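Local coordinates for protein KLLA0E08119p (Kluyveromyces lactis, PDB 3VA7) that probably carboxylates urea to urea-1-carboxylate using biotin, ATP and hydrogencarbonate, as the urea carboxylase part of a longer, multifunctional urea-degrading enzyme, at residues P599-S604 and T1052-L1057; I861-N866 and K919-K924; F934-T939 and V1081-L1086; D63-S68 and E87-I92. All coordinates share one frame; numbering follows the deposited sequence.

Contact 1 of 4, residues P599-S604 and T1052-L1057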
# COMPACT_ATOMS: atom_id res chain seq x y z
N PRO A 599 11.41 -0.36 -2.30
CA PRO A 599 11.06 -1.49 -3.22
C PRO A 599 10.10 -1.09 -4.36
O PRO A 599 9.28 -0.19 -4.17
CB PRO A 599 10.43 -2.53 -2.28
CG PRO A 599 9.94 -1.71 -1.04
CD PRO A 599 10.92 -0.56 -0.91
N GLU A 600 10.23 -1.73 -5.52
CA GLU A 600 9.26 -1.55 -6.58
C GLU A 600 7.93 -2.23 -6.25
O GLU A 600 7.89 -3.23 -5.51
CB GLU A 600 9.73 -2.15 -7.90
CG GLU A 600 11.11 -1.69 -8.40
CD GLU A 600 11.43 -2.30 -9.77
OE1 GLU A 600 11.65 -3.52 -9.83
OE2 GLU A 600 11.45 -1.57 -10.78
N TYR A 601 6.84 -1.71 -6.81
CA TYR A 601 5.57 -2.40 -6.84
C TYR A 601 5.06 -2.20 -8.26
O TYR A 601 4.98 -1.06 -8.78
CB TYR A 601 4.59 -1.84 -5.78
CG TYR A 601 3.20 -2.48 -5.80
CD1 TYR A 601 3.00 -3.75 -5.27
CD2 TYR A 601 2.10 -1.82 -6.36
CE1 TYR A 601 1.74 -4.35 -5.32
CE2 TYR A 601 0.82 -2.41 -6.41
CZ TYR A 601 0.66 -3.67 -5.89
OH TYR A 601 -0.56 -4.27 -5.91
N LEU A 602 4.69 -3.31 -8.89
CA LEU A 602 4.24 -3.27 -10.29
C LEU A 602 5.14 -2.47 -11.26
O LEU A 602 4.67 -1.75 -12.14
CB LEU A 602 2.79 -2.80 -10.37
CG LEU A 602 1.74 -3.81 -9.92
CD1 LEU A 602 0.42 -3.12 -9.95
CD2 LEU A 602 1.71 -5.13 -10.79
N GLY A 603 6.45 -2.60 -11.09
CA GLY A 603 7.40 -2.07 -12.03
C GLY A 603 8.01 -0.72 -11.66
O GLY A 603 8.93 -0.24 -12.34
N SER A 604 7.50 -0.10 -10.60
CA SER A 604 7.81 1.30 -10.31
C SER A 604 7.89 1.54 -8.82
O SER A 604 7.16 0.93 -8.02
CB SER A 604 6.74 2.22 -10.87
OG SER A 604 6.90 3.50 -10.30
N THR A 1052 -13.44 -5.22 -1.44
CA THR A 1052 -12.66 -4.76 -2.58
C THR A 1052 -12.29 -5.90 -3.48
O THR A 1052 -11.91 -6.97 -3.01
CB THR A 1052 -11.34 -4.06 -2.13
OG1 THR A 1052 -10.67 -3.56 -3.31
CG2 THR A 1052 -10.45 -5.00 -1.37
N ALA A 1053 -12.41 -5.67 -4.76
CA ALA A 1053 -11.98 -6.65 -5.71
C ALA A 1053 -10.54 -6.28 -6.17
O ALA A 1053 -10.16 -6.50 -7.34
CB ALA A 1053 -12.95 -6.67 -6.85
N TRP A 1054 -9.75 -5.70 -5.25
CA TRP A 1054 -8.32 -5.51 -5.48
C TRP A 1054 -7.52 -6.03 -4.31
O TRP A 1054 -7.73 -5.59 -3.19
CB TRP A 1054 -8.03 -4.04 -5.64
CG TRP A 1054 -6.57 -3.66 -5.64
CD1 TRP A 1054 -5.80 -3.27 -4.55
CD2 TRP A 1054 -5.72 -3.56 -6.80
NE1 TRP A 1054 -4.52 -2.93 -4.98
CE2 TRP A 1054 -4.44 -3.12 -6.35
CE3 TRP A 1054 -5.90 -3.82 -8.18
CZ2 TRP A 1054 -3.36 -2.95 -7.21
CZ3 TRP A 1054 -4.82 -3.61 -9.05
CH2 TRP A 1054 -3.56 -3.18 -8.55
N ASP A 1055 -6.60 -6.93 -4.56
CA ASP A 1055 -5.88 -7.62 -3.50
C ASP A 1055 -4.42 -7.18 -3.68
O ASP A 1055 -3.58 -7.85 -4.33
CB ASP A 1055 -6.12 -9.13 -3.69
CG ASP A 1055 -5.26 -10.03 -2.79
OD1 ASP A 1055 -4.45 -9.52 -1.96
OD2 ASP A 1055 -5.37 -11.29 -2.95
N LYS A 1056 -4.10 -6.00 -3.14
CA LYS A 1056 -2.77 -5.38 -3.37
C LYS A 1056 -1.58 -6.36 -3.29
O LYS A 1056 -0.67 -6.34 -4.10
CB LYS A 1056 -2.55 -4.26 -2.35
CG LYS A 1056 -1.26 -3.55 -2.57
CD LYS A 1056 -1.13 -2.45 -1.58
CE LYS A 1056 -0.36 -2.90 -0.36
NZ LYS A 1056 -0.66 -1.97 0.74
N LEU A 1057 -1.58 -7.20 -2.28
CA LEU A 1057 -0.47 -8.11 -2.09
C LEU A 1057 -0.81 -9.53 -2.59
O LEU A 1057 -0.06 -10.49 -2.31
CB LEU A 1057 -0.15 -8.16 -0.61
CG LEU A 1057 0.12 -6.82 0.08
CD1 LEU A 1057 0.42 -7.02 1.62
CD2 LEU A 1057 1.26 -6.17 -0.59
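The hydroxyl of Y601 donates to the backbone carbonyl of K1056, with OH 2.8 Å from O, and so joins two loops of the carboxyltransferase region, one from subdomains A and B and one from C and D. The bond lies in the carbonyl plane, on a lone pair of O, and the C=O...donor angle is 119°. A tight type I' turn from Y601 to S604 carries the tyrosine, and its ring reaches across because CG stands anti to the backbone N (chi1 177°). K1056 O lies at the edge of the ring, near its plane, while the lysine runs obliquely past the hydroxyl, with CG 3.5 Å from OH. The indole of W1054 arrives from the opposite direction, bringing CZ2 to 3.4 Å from the same OH. Beside it L602 adds an apolar touch at the indole edge, CD1 to CH2 of W1054 at 4.2 Å. A valine at Y601 would remove ring and hydroxyl, and would probably leave K1056 O without this donor and the CZ2 corner of the indole less covered. The charged end of K1056 turns elsewhere: its chain bends at chi3 and NZ bonds to N612 O. M613 and P1067 also touch the Y601 side chain. In the other loop an ST turn precedes the indole: the backbone N of W1054 bonds to T1052 OG1 at 3.0 Å.

Contact 2 of 4, residues I861-N866 and K919-K924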
# COMPACT_ATOMS: atom_id res chain seq x y z
N ILE A 861 -20.81 -5.96 -29.34
CA ILE A 861 -19.76 -4.98 -29.36
C ILE A 861 -18.64 -5.24 -28.30
O ILE A 861 -17.46 -4.94 -28.53
CB ILE A 861 -20.42 -3.59 -29.27
CG1 ILE A 861 -21.00 -3.25 -30.66
CG2 ILE A 861 -19.48 -2.57 -28.78
CD1 ILE A 861 -21.83 -1.91 -30.71
N CYS A 862 -18.97 -5.84 -27.18
CA CYS A 862 -17.95 -6.14 -26.19
C CYS A 862 -17.09 -7.25 -26.71
O CYS A 862 -15.88 -7.25 -26.49
CB CYS A 862 -18.56 -6.58 -24.81
SG CYS A 862 -19.70 -5.35 -24.16
N TYR A 863 -17.71 -8.24 -27.35
CA TYR A 863 -16.90 -9.31 -27.89
C TYR A 863 -16.03 -8.75 -29.04
O TYR A 863 -14.85 -9.11 -29.18
CB TYR A 863 -17.71 -10.49 -28.33
CG TYR A 863 -16.80 -11.64 -28.65
CD1 TYR A 863 -15.94 -12.15 -27.68
CD2 TYR A 863 -16.75 -12.18 -29.95
CE1 TYR A 863 -15.07 -13.18 -27.99
CE2 TYR A 863 -15.88 -13.24 -30.27
CZ TYR A 863 -15.06 -13.72 -29.29
OH TYR A 863 -14.19 -14.77 -29.61
N ARG A 864 -16.59 -7.79 -29.76
CA ARG A 864 -15.93 -7.21 -30.90
C ARG A 864 -14.66 -6.47 -30.50
O ARG A 864 -13.63 -6.54 -31.23
CB ARG A 864 -16.89 -6.29 -31.66
CG ARG A 864 -16.26 -5.50 -32.78
CD ARG A 864 -17.33 -5.00 -33.70
NE ARG A 864 -16.72 -4.70 -34.99
CZ ARG A 864 -16.77 -5.46 -36.10
NH1 ARG A 864 -17.46 -6.61 -36.15
NH2 ARG A 864 -16.10 -5.05 -37.17
N ILE A 865 -14.73 -5.78 -29.35
CA ILE A 865 -13.57 -5.04 -28.83
C ILE A 865 -12.52 -6.08 -28.51
O ILE A 865 -11.30 -5.91 -28.74
CB ILE A 865 -13.93 -4.25 -27.56
CG1 ILE A 865 -14.95 -3.15 -27.91
CG2 ILE A 865 -12.66 -3.76 -26.79
CD1 ILE A 865 -15.66 -2.68 -26.66
N ASN A 866 -12.99 -7.21 -28.00
CA ASN A 866 -12.04 -8.23 -27.69
C ASN A 866 -11.35 -8.70 -29.01
O ASN A 866 -10.14 -9.01 -29.01
CB ASN A 866 -12.73 -9.32 -26.92
CG ASN A 866 -12.11 -10.61 -27.15
OD1 ASN A 866 -11.34 -11.13 -26.35
ND2 ASN A 866 -12.43 -11.18 -28.29
N LYS A 919 -22.88 -14.43 -34.08
CA LYS A 919 -23.71 -14.23 -32.90
C LYS A 919 -23.49 -15.34 -31.84
O LYS A 919 -23.72 -15.11 -30.66
CB LYS A 919 -25.19 -13.97 -33.29
CG LYS A 919 -26.01 -15.20 -33.64
CD LYS A 919 -27.22 -14.89 -34.54
CE LYS A 919 -27.71 -16.17 -35.31
NZ LYS A 919 -27.81 -17.44 -34.47
N ASN A 920 -22.95 -16.49 -32.24
CA ASN A 920 -22.79 -17.62 -31.30
C ASN A 920 -21.52 -17.74 -30.50
O ASN A 920 -21.20 -18.84 -30.02
CB ASN A 920 -23.05 -18.98 -31.99
CG ASN A 920 -24.42 -19.04 -32.68
OD1 ASN A 920 -25.18 -18.05 -32.72
ND2 ASN A 920 -24.71 -20.18 -33.27
N TRP A 921 -20.81 -16.62 -30.32
CA TRP A 921 -19.49 -16.63 -29.66
C TRP A 921 -19.51 -17.11 -28.19
O TRP A 921 -20.56 -17.08 -27.54
CB TRP A 921 -18.85 -15.26 -29.77
CG TRP A 921 -19.68 -14.10 -29.25
CD1 TRP A 921 -20.56 -13.31 -29.97
CD2 TRP A 921 -19.67 -13.56 -27.91
NE1 TRP A 921 -21.10 -12.34 -29.16
CE2 TRP A 921 -20.58 -12.47 -27.90
CE3 TRP A 921 -19.01 -13.91 -26.73
CZ2 TRP A 921 -20.84 -11.73 -26.74
CZ3 TRP A 921 -19.26 -13.17 -25.57
CH2 TRP A 921 -20.17 -12.08 -25.59
N ASN A 922 -18.38 -17.57 -27.68
CA ASN A 922 -18.23 -17.79 -26.25
C ASN A 922 -16.91 -17.28 -25.68
O ASN A 922 -16.01 -16.99 -26.42
CB ASN A 922 -18.46 -19.25 -25.89
CG ASN A 922 -17.59 -20.20 -26.67
OD1 ASN A 922 -18.02 -20.68 -27.71
ND2 ASN A 922 -16.38 -20.47 -26.18
N VAL A 923 -16.83 -17.13 -24.36
CA VAL A 923 -15.63 -16.62 -23.67
C VAL A 923 -15.51 -17.29 -22.32
O VAL A 923 -16.50 -17.66 -21.72
CB VAL A 923 -15.70 -15.08 -23.39
CG1 VAL A 923 -15.29 -14.31 -24.52
CG2 VAL A 923 -17.09 -14.66 -22.98
N LYS A 924 -14.29 -17.45 -21.84
CA LYS A 924 -14.07 -17.90 -20.48
C LYS A 924 -14.66 -16.81 -19.60
O LYS A 924 -14.50 -15.60 -19.87
CB LYS A 924 -12.57 -18.06 -20.20
CG LYS A 924 -11.83 -19.16 -21.03
CD LYS A 924 -11.21 -20.31 -20.14
CE LYS A 924 -9.73 -20.02 -19.71
NZ LYS A 924 -9.26 -20.87 -18.53
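Y863 and W921 are brought face to face by different first torsions: Y863 holds CG anti to the backbone N (chi1 -170°), whereas W921 tucks CG between its backbone N and carbonyl carbon (chi1 55°). The side chains lie alongside one another, running opposite ways, and their flat groups form an offset stack, the tyrosine ring and the five-membered ring of the indole lying 4.4 Å apart between centroids with planes at 4°. Each also presses its CB on the other's ring. Y863 CB sits 3.6 Å from the centroid of the six-membered ring of W921, and W921 CB 4.0 Å from that of the Y863 ring, both CH-pi contacts over a face. V923 extends the apolar patch, with CG1 3.7 Å from Y863 CE1. A serine in place of W921 would remove the indole, and would probably strip the tyrosine face of its stacking partner and leave N860 OD1 without the NE1 donor it now has. Around the pair, F917 meets the Y863 ring edge-to-face and H1109 stacks on W921. Helix 859-875 is thus pinned to the start of strand 922-934, which runs beside strand 1101-1108, with helix 1109-1117 touching K919 and N920.

Contact 3 of 4, residues F934-T939 and V1081-L1086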
# COMPACT_ATOMS: atom_id res chain seq x y z
N PHE A 934 -26.49 -4.05 2.23
CA PHE A 934 -27.37 -2.96 1.76
C PHE A 934 -27.37 -1.67 2.62
O PHE A 934 -27.75 -1.66 3.79
CB PHE A 934 -28.77 -3.50 1.57
CG PHE A 934 -29.64 -2.61 0.73
CD1 PHE A 934 -29.38 -2.44 -0.64
CD2 PHE A 934 -30.71 -1.92 1.31
CE1 PHE A 934 -30.18 -1.60 -1.45
CE2 PHE A 934 -31.51 -1.07 0.51
CZ PHE A 934 -31.24 -0.91 -0.86
N GLU A 935 -26.91 -0.56 2.04
CA GLU A 935 -27.06 0.77 2.67
C GLU A 935 -26.54 0.79 4.08
O GLU A 935 -27.24 1.21 4.98
CB GLU A 935 -28.53 1.25 2.68
CG GLU A 935 -28.89 1.92 1.44
CD GLU A 935 -30.19 2.67 1.46
OE1 GLU A 935 -30.25 3.74 0.86
OE2 GLU A 935 -31.18 2.21 2.05
N ASP A 936 -25.32 0.34 4.26
CA ASP A 936 -24.68 0.29 5.57
C ASP A 936 -24.23 1.66 5.94
O ASP A 936 -24.34 2.59 5.15
CB ASP A 936 -23.47 -0.61 5.47
CG ASP A 936 -22.49 -0.12 4.43
OD1 ASP A 936 -22.84 -0.20 3.22
OD2 ASP A 936 -21.41 0.38 4.81
N SER A 937 -23.63 1.80 7.11
CA SER A 937 -23.30 3.10 7.60
C SER A 937 -22.22 3.80 6.76
O SER A 937 -22.22 5.02 6.63
CB SER A 937 -22.90 3.02 9.07
OG SER A 937 -21.62 2.42 9.27
N LYS A 938 -21.27 3.06 6.21
CA LYS A 938 -20.16 3.75 5.56
C LYS A 938 -20.55 4.29 4.18
O LYS A 938 -20.12 5.38 3.78
CB LYS A 938 -18.92 2.89 5.54
CG LYS A 938 -18.32 2.83 6.91
CD LYS A 938 -17.26 1.77 7.07
CE LYS A 938 -16.54 1.94 8.35
NZ LYS A 938 -15.58 0.80 8.51
N THR A 939 -21.43 3.55 3.50
CA THR A 939 -22.03 3.96 2.27
C THR A 939 -22.89 5.20 2.49
O THR A 939 -22.75 6.20 1.78
CB THR A 939 -22.99 2.86 1.76
OG1 THR A 939 -22.38 1.57 1.85
CG2 THR A 939 -23.41 3.12 0.35
N VAL A 1081 -25.57 -9.83 3.30
CA VAL A 1081 -25.07 -9.89 4.66
C VAL A 1081 -25.37 -8.58 5.40
O VAL A 1081 -25.61 -7.49 4.79
CB VAL A 1081 -23.54 -10.11 4.81
CG1 VAL A 1081 -23.14 -11.47 4.40
CG2 VAL A 1081 -22.69 -8.98 4.13
N THR A 1082 -25.32 -8.71 6.71
CA THR A 1082 -25.49 -7.62 7.65
C THR A 1082 -24.24 -6.75 7.64
O THR A 1082 -23.18 -7.25 7.33
CB THR A 1082 -25.70 -8.30 9.02
OG1 THR A 1082 -27.11 -8.45 9.22
CG2 THR A 1082 -25.06 -7.54 10.17
N GLU A 1083 -24.34 -5.48 8.00
CA GLU A 1083 -23.14 -4.66 8.17
C GLU A 1083 -22.06 -5.31 9.05
O GLU A 1083 -20.89 -5.41 8.64
CB GLU A 1083 -23.43 -3.23 8.62
CG GLU A 1083 -22.14 -2.48 8.85
CD GLU A 1083 -22.27 -0.98 8.88
OE1 GLU A 1083 -23.34 -0.47 8.55
OE2 GLU A 1083 -21.30 -0.29 9.24
N GLU A 1084 -22.43 -5.77 10.24
CA GLU A 1084 -21.45 -6.39 11.14
C GLU A 1084 -20.89 -7.72 10.56
O GLU A 1084 -19.72 -8.02 10.72
CB GLU A 1084 -22.06 -6.58 12.56
CG GLU A 1084 -21.06 -6.46 13.77
CD GLU A 1084 -20.40 -5.07 13.95
OE1 GLU A 1084 -19.14 -4.96 13.98
OE2 GLU A 1084 -21.13 -4.07 14.06
N GLU A 1085 -21.71 -8.51 9.87
CA GLU A 1085 -21.21 -9.70 9.24
C GLU A 1085 -20.19 -9.36 8.13
O GLU A 1085 -19.27 -10.16 7.86
CB GLU A 1085 -22.33 -10.51 8.62
CG GLU A 1085 -23.27 -11.19 9.58
CD GLU A 1085 -24.49 -11.88 8.92
OE1 GLU A 1085 -24.87 -11.65 7.75
OE2 GLU A 1085 -25.13 -12.67 9.62
N LEU A 1086 -20.39 -8.20 7.49
CA LEU A 1086 -19.52 -7.69 6.44
C LEU A 1086 -18.22 -7.18 7.00
O LEU A 1086 -17.22 -7.29 6.38
CB LEU A 1086 -20.18 -6.55 5.64
CG LEU A 1086 -19.27 -5.89 4.60
CD1 LEU A 1086 -19.02 -6.85 3.47
CD2 LEU A 1086 -19.85 -4.64 4.04
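The carboxylate of E1083 takes hold of S937 at two points, and this is the tight part of the contact. S937 N points at OE1 of E1083 from 2.7 Å in a nearly straight bond (169°), meeting it on the syn side but 31° out of the carboxylate plane. The hydroxyl OG of S937 donates to OE2 of E1083, also at 2.7 Å, on the syn lone pair. E1083 gets there on an extended chain with CG anti to the backbone N (chi1 177°), its oxygen OE1 resting beside D936 CB. Two acidic groups come close here, D936 OD2 and E1083 OE1 being 4.3 Å apart; the salt bridge from D936 OD2 to R1049 NE probably eases their repulsion, helped by the helix start that both acids face. The remainder is looser. F934 N stays 4.4 Å from V1081 O, and K938 NZ lies 5.9 Å from E1083 OE2, its weak, long ion pair being with E1087 OE1, on the exposed side shared by S937 and K938. Strands 922-934 and 1075-1081 run parallel here, and each passes into a helix. D936 is the N-cap of helix 937-949, its OD2 accepting from K938 N at 3.0 Å and weakly from T939 N. The pattern is that of a helix N-terminus whose first turn is served by its own N-cap aspartate and by a glutamate from the first turn of a second helix.

Contact 4 of 4, residues D63-S68 and E87-I92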
# COMPACT_ATOMS: atom_id res chain seq x y z
N ASP A 63 -6.21 -11.99 20.49
CA ASP A 63 -6.96 -11.46 19.37
C ASP A 63 -6.12 -10.86 18.24
O ASP A 63 -6.40 -11.14 17.06
CB ASP A 63 -8.14 -10.59 19.81
CG ASP A 63 -9.27 -11.42 20.47
OD1 ASP A 63 -9.17 -12.68 20.55
OD2 ASP A 63 -10.24 -10.81 20.96
N PRO A 64 -5.08 -10.07 18.56
CA PRO A 64 -4.23 -9.65 17.43
C PRO A 64 -3.54 -10.83 16.69
O PRO A 64 -3.19 -10.70 15.49
CB PRO A 64 -3.18 -8.72 18.08
CG PRO A 64 -3.67 -8.48 19.52
CD PRO A 64 -4.66 -9.53 19.87
N ASP A 65 -3.37 -11.98 17.37
CA ASP A 65 -2.72 -13.13 16.72
C ASP A 65 -3.65 -14.05 15.97
O ASP A 65 -3.20 -15.06 15.44
CB ASP A 65 -1.89 -13.96 17.70
CG ASP A 65 -0.65 -13.23 18.14
OD1 ASP A 65 -0.10 -12.45 17.33
OD2 ASP A 65 -0.22 -13.42 19.29
N LYS A 66 -4.93 -13.73 15.90
CA LYS A 66 -5.84 -14.69 15.31
C LYS A 66 -5.47 -15.06 13.86
O LYS A 66 -5.87 -16.11 13.35
CB LYS A 66 -7.32 -14.30 15.50
CG LYS A 66 -7.86 -13.11 14.71
CD LYS A 66 -9.42 -13.26 14.58
CE LYS A 66 -10.26 -11.94 14.77
NZ LYS A 66 -9.59 -10.64 14.33
N TYR A 67 -4.65 -14.23 13.23
CA TYR A 67 -4.23 -14.49 11.86
C TYR A 67 -2.76 -14.98 11.74
O TYR A 67 -2.19 -15.00 10.64
CB TYR A 67 -4.48 -13.27 10.97
CG TYR A 67 -5.94 -12.78 10.90
CD1 TYR A 67 -6.98 -13.65 10.52
CD2 TYR A 67 -6.27 -11.42 11.20
CE1 TYR A 67 -8.28 -13.21 10.43
CE2 TYR A 67 -7.59 -10.98 11.13
CZ TYR A 67 -8.58 -11.89 10.73
OH TYR A 67 -9.87 -11.52 10.62
N SER A 68 -2.14 -15.38 12.84
CA SER A 68 -0.74 -15.70 12.72
C SER A 68 -0.40 -17.15 12.25
O SER A 68 -1.21 -18.08 12.40
CB SER A 68 0.03 -15.20 13.96
OG SER A 68 0.07 -16.16 14.96
N GLU A 87 -3.87 -10.70 29.59
CA GLU A 87 -5.25 -11.11 29.25
C GLU A 87 -5.35 -12.51 28.64
O GLU A 87 -6.40 -13.15 28.70
CB GLU A 87 -5.81 -10.11 28.24
CG GLU A 87 -7.14 -9.49 28.59
CD GLU A 87 -7.11 -7.97 28.39
OE1 GLU A 87 -6.57 -7.49 27.34
OE2 GLU A 87 -7.60 -7.27 29.30
N THR A 88 -4.24 -12.96 28.05
CA THR A 88 -4.21 -14.16 27.19
C THR A 88 -3.06 -15.17 27.47
O THR A 88 -3.23 -16.11 28.26
CB THR A 88 -4.22 -13.76 25.69
OG1 THR A 88 -3.24 -12.75 25.46
CG2 THR A 88 -5.62 -13.25 25.24
N TYR A 89 -1.91 -14.99 26.84
CA TYR A 89 -0.82 -15.97 26.98
C TYR A 89 -0.41 -16.30 28.44
O TYR A 89 -0.03 -17.45 28.73
CB TYR A 89 0.37 -15.58 26.10
CG TYR A 89 -0.02 -15.55 24.63
CD1 TYR A 89 -0.20 -14.35 23.95
CD2 TYR A 89 -0.27 -16.74 23.93
CE1 TYR A 89 -0.59 -14.32 22.63
CE2 TYR A 89 -0.66 -16.73 22.60
CZ TYR A 89 -0.82 -15.52 21.95
OH TYR A 89 -1.20 -15.53 20.64
N LEU A 90 -0.55 -15.31 29.34
CA LEU A 90 -0.13 -15.40 30.75
C LEU A 90 -1.19 -15.95 31.70
O LEU A 90 -0.90 -16.21 32.87
CB LEU A 90 0.30 -14.04 31.26
CG LEU A 90 1.59 -13.50 30.67
CD1 LEU A 90 1.70 -12.01 30.88
CD2 LEU A 90 2.79 -14.28 31.23
N ASP A 91 -2.42 -16.12 31.21
CA ASP A 91 -3.56 -16.48 32.05
C ASP A 91 -3.59 -17.98 32.11
O ASP A 91 -4.08 -18.64 31.19
CB ASP A 91 -4.88 -15.91 31.47
CG ASP A 91 -6.10 -16.09 32.43
OD1 ASP A 91 -6.55 -15.08 33.00
OD2 ASP A 91 -6.61 -17.22 32.59
N ILE A 92 -3.03 -18.50 33.20
CA ILE A 92 -2.92 -19.94 33.39
C ILE A 92 -4.27 -20.63 33.22
O ILE A 92 -4.36 -21.76 32.71
CB ILE A 92 -2.34 -20.26 34.78
CG1 ILE A 92 -0.92 -19.67 34.91
CG2 ILE A 92 -2.41 -21.77 35.07
CD1 ILE A 92 -0.23 -19.87 36.28
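The Y89 ring presents its hydroxyl edge to D65, whose OD2 lies near the ring plane, while the carboxylate is tilted 49° against the ring and F113 meets the same ring with planes at about 40°. The pair belongs to the N-terminal domain of the biotin carboxylase region, a Rossmann-like fold round a parallel sheet, and joins the loop after strand 56-61 to the loop after strand 76-79. Y89 OH donates to OD2 of D65 at 2.7 Å, and OD2 receives it on its anti lone pair, the one away from OD1. D65 reaches it with CG anti to the carbonyl carbon (chi1 -70°), and the hydroxyl also stands 3.4 Å from CB of D65. Both residues are buried, and their polar atoms are well provided for: D65 OD2 forms a salt bridge with R39 NE, which would probably favour the charged carboxylate, and has a weak hydrogen bond with S62 OG. Y89 is the second residue of a type I turn from T88 to D91, closed by D91 N to T88 O at 3.1 Å, just before helix 92-101, which D91 caps through K94 N. On the other loop S68 N bonds to D65 O at 2.8 Å. Y89 OH takes a further hydrogen bond from the backbone N of S62.

How the contacts relate
From the N terminus, contact 4 closes first, a short loop wholly inside the biotin carboxylase region, in series with the other three. Contact 1 opens far later, at 599-604, and closes at 1052-1057, spanning the two halves of the carboxyltransferase region. Contact 2 is nested inside that long loop and ties helix 859-875 to the start of strand 922-934. The same strand leads into contact 3, which opens within the loop of contact 1 and closes beyond it, at 1081-1086, so the two cross; their nearest atoms are about 8 Å apart. Helix 1083-1094, begun at contact 3, carries D1092, whose hydrogen bond with Y67 in the 63-68 segment links this helix to the biotin carboxylase region.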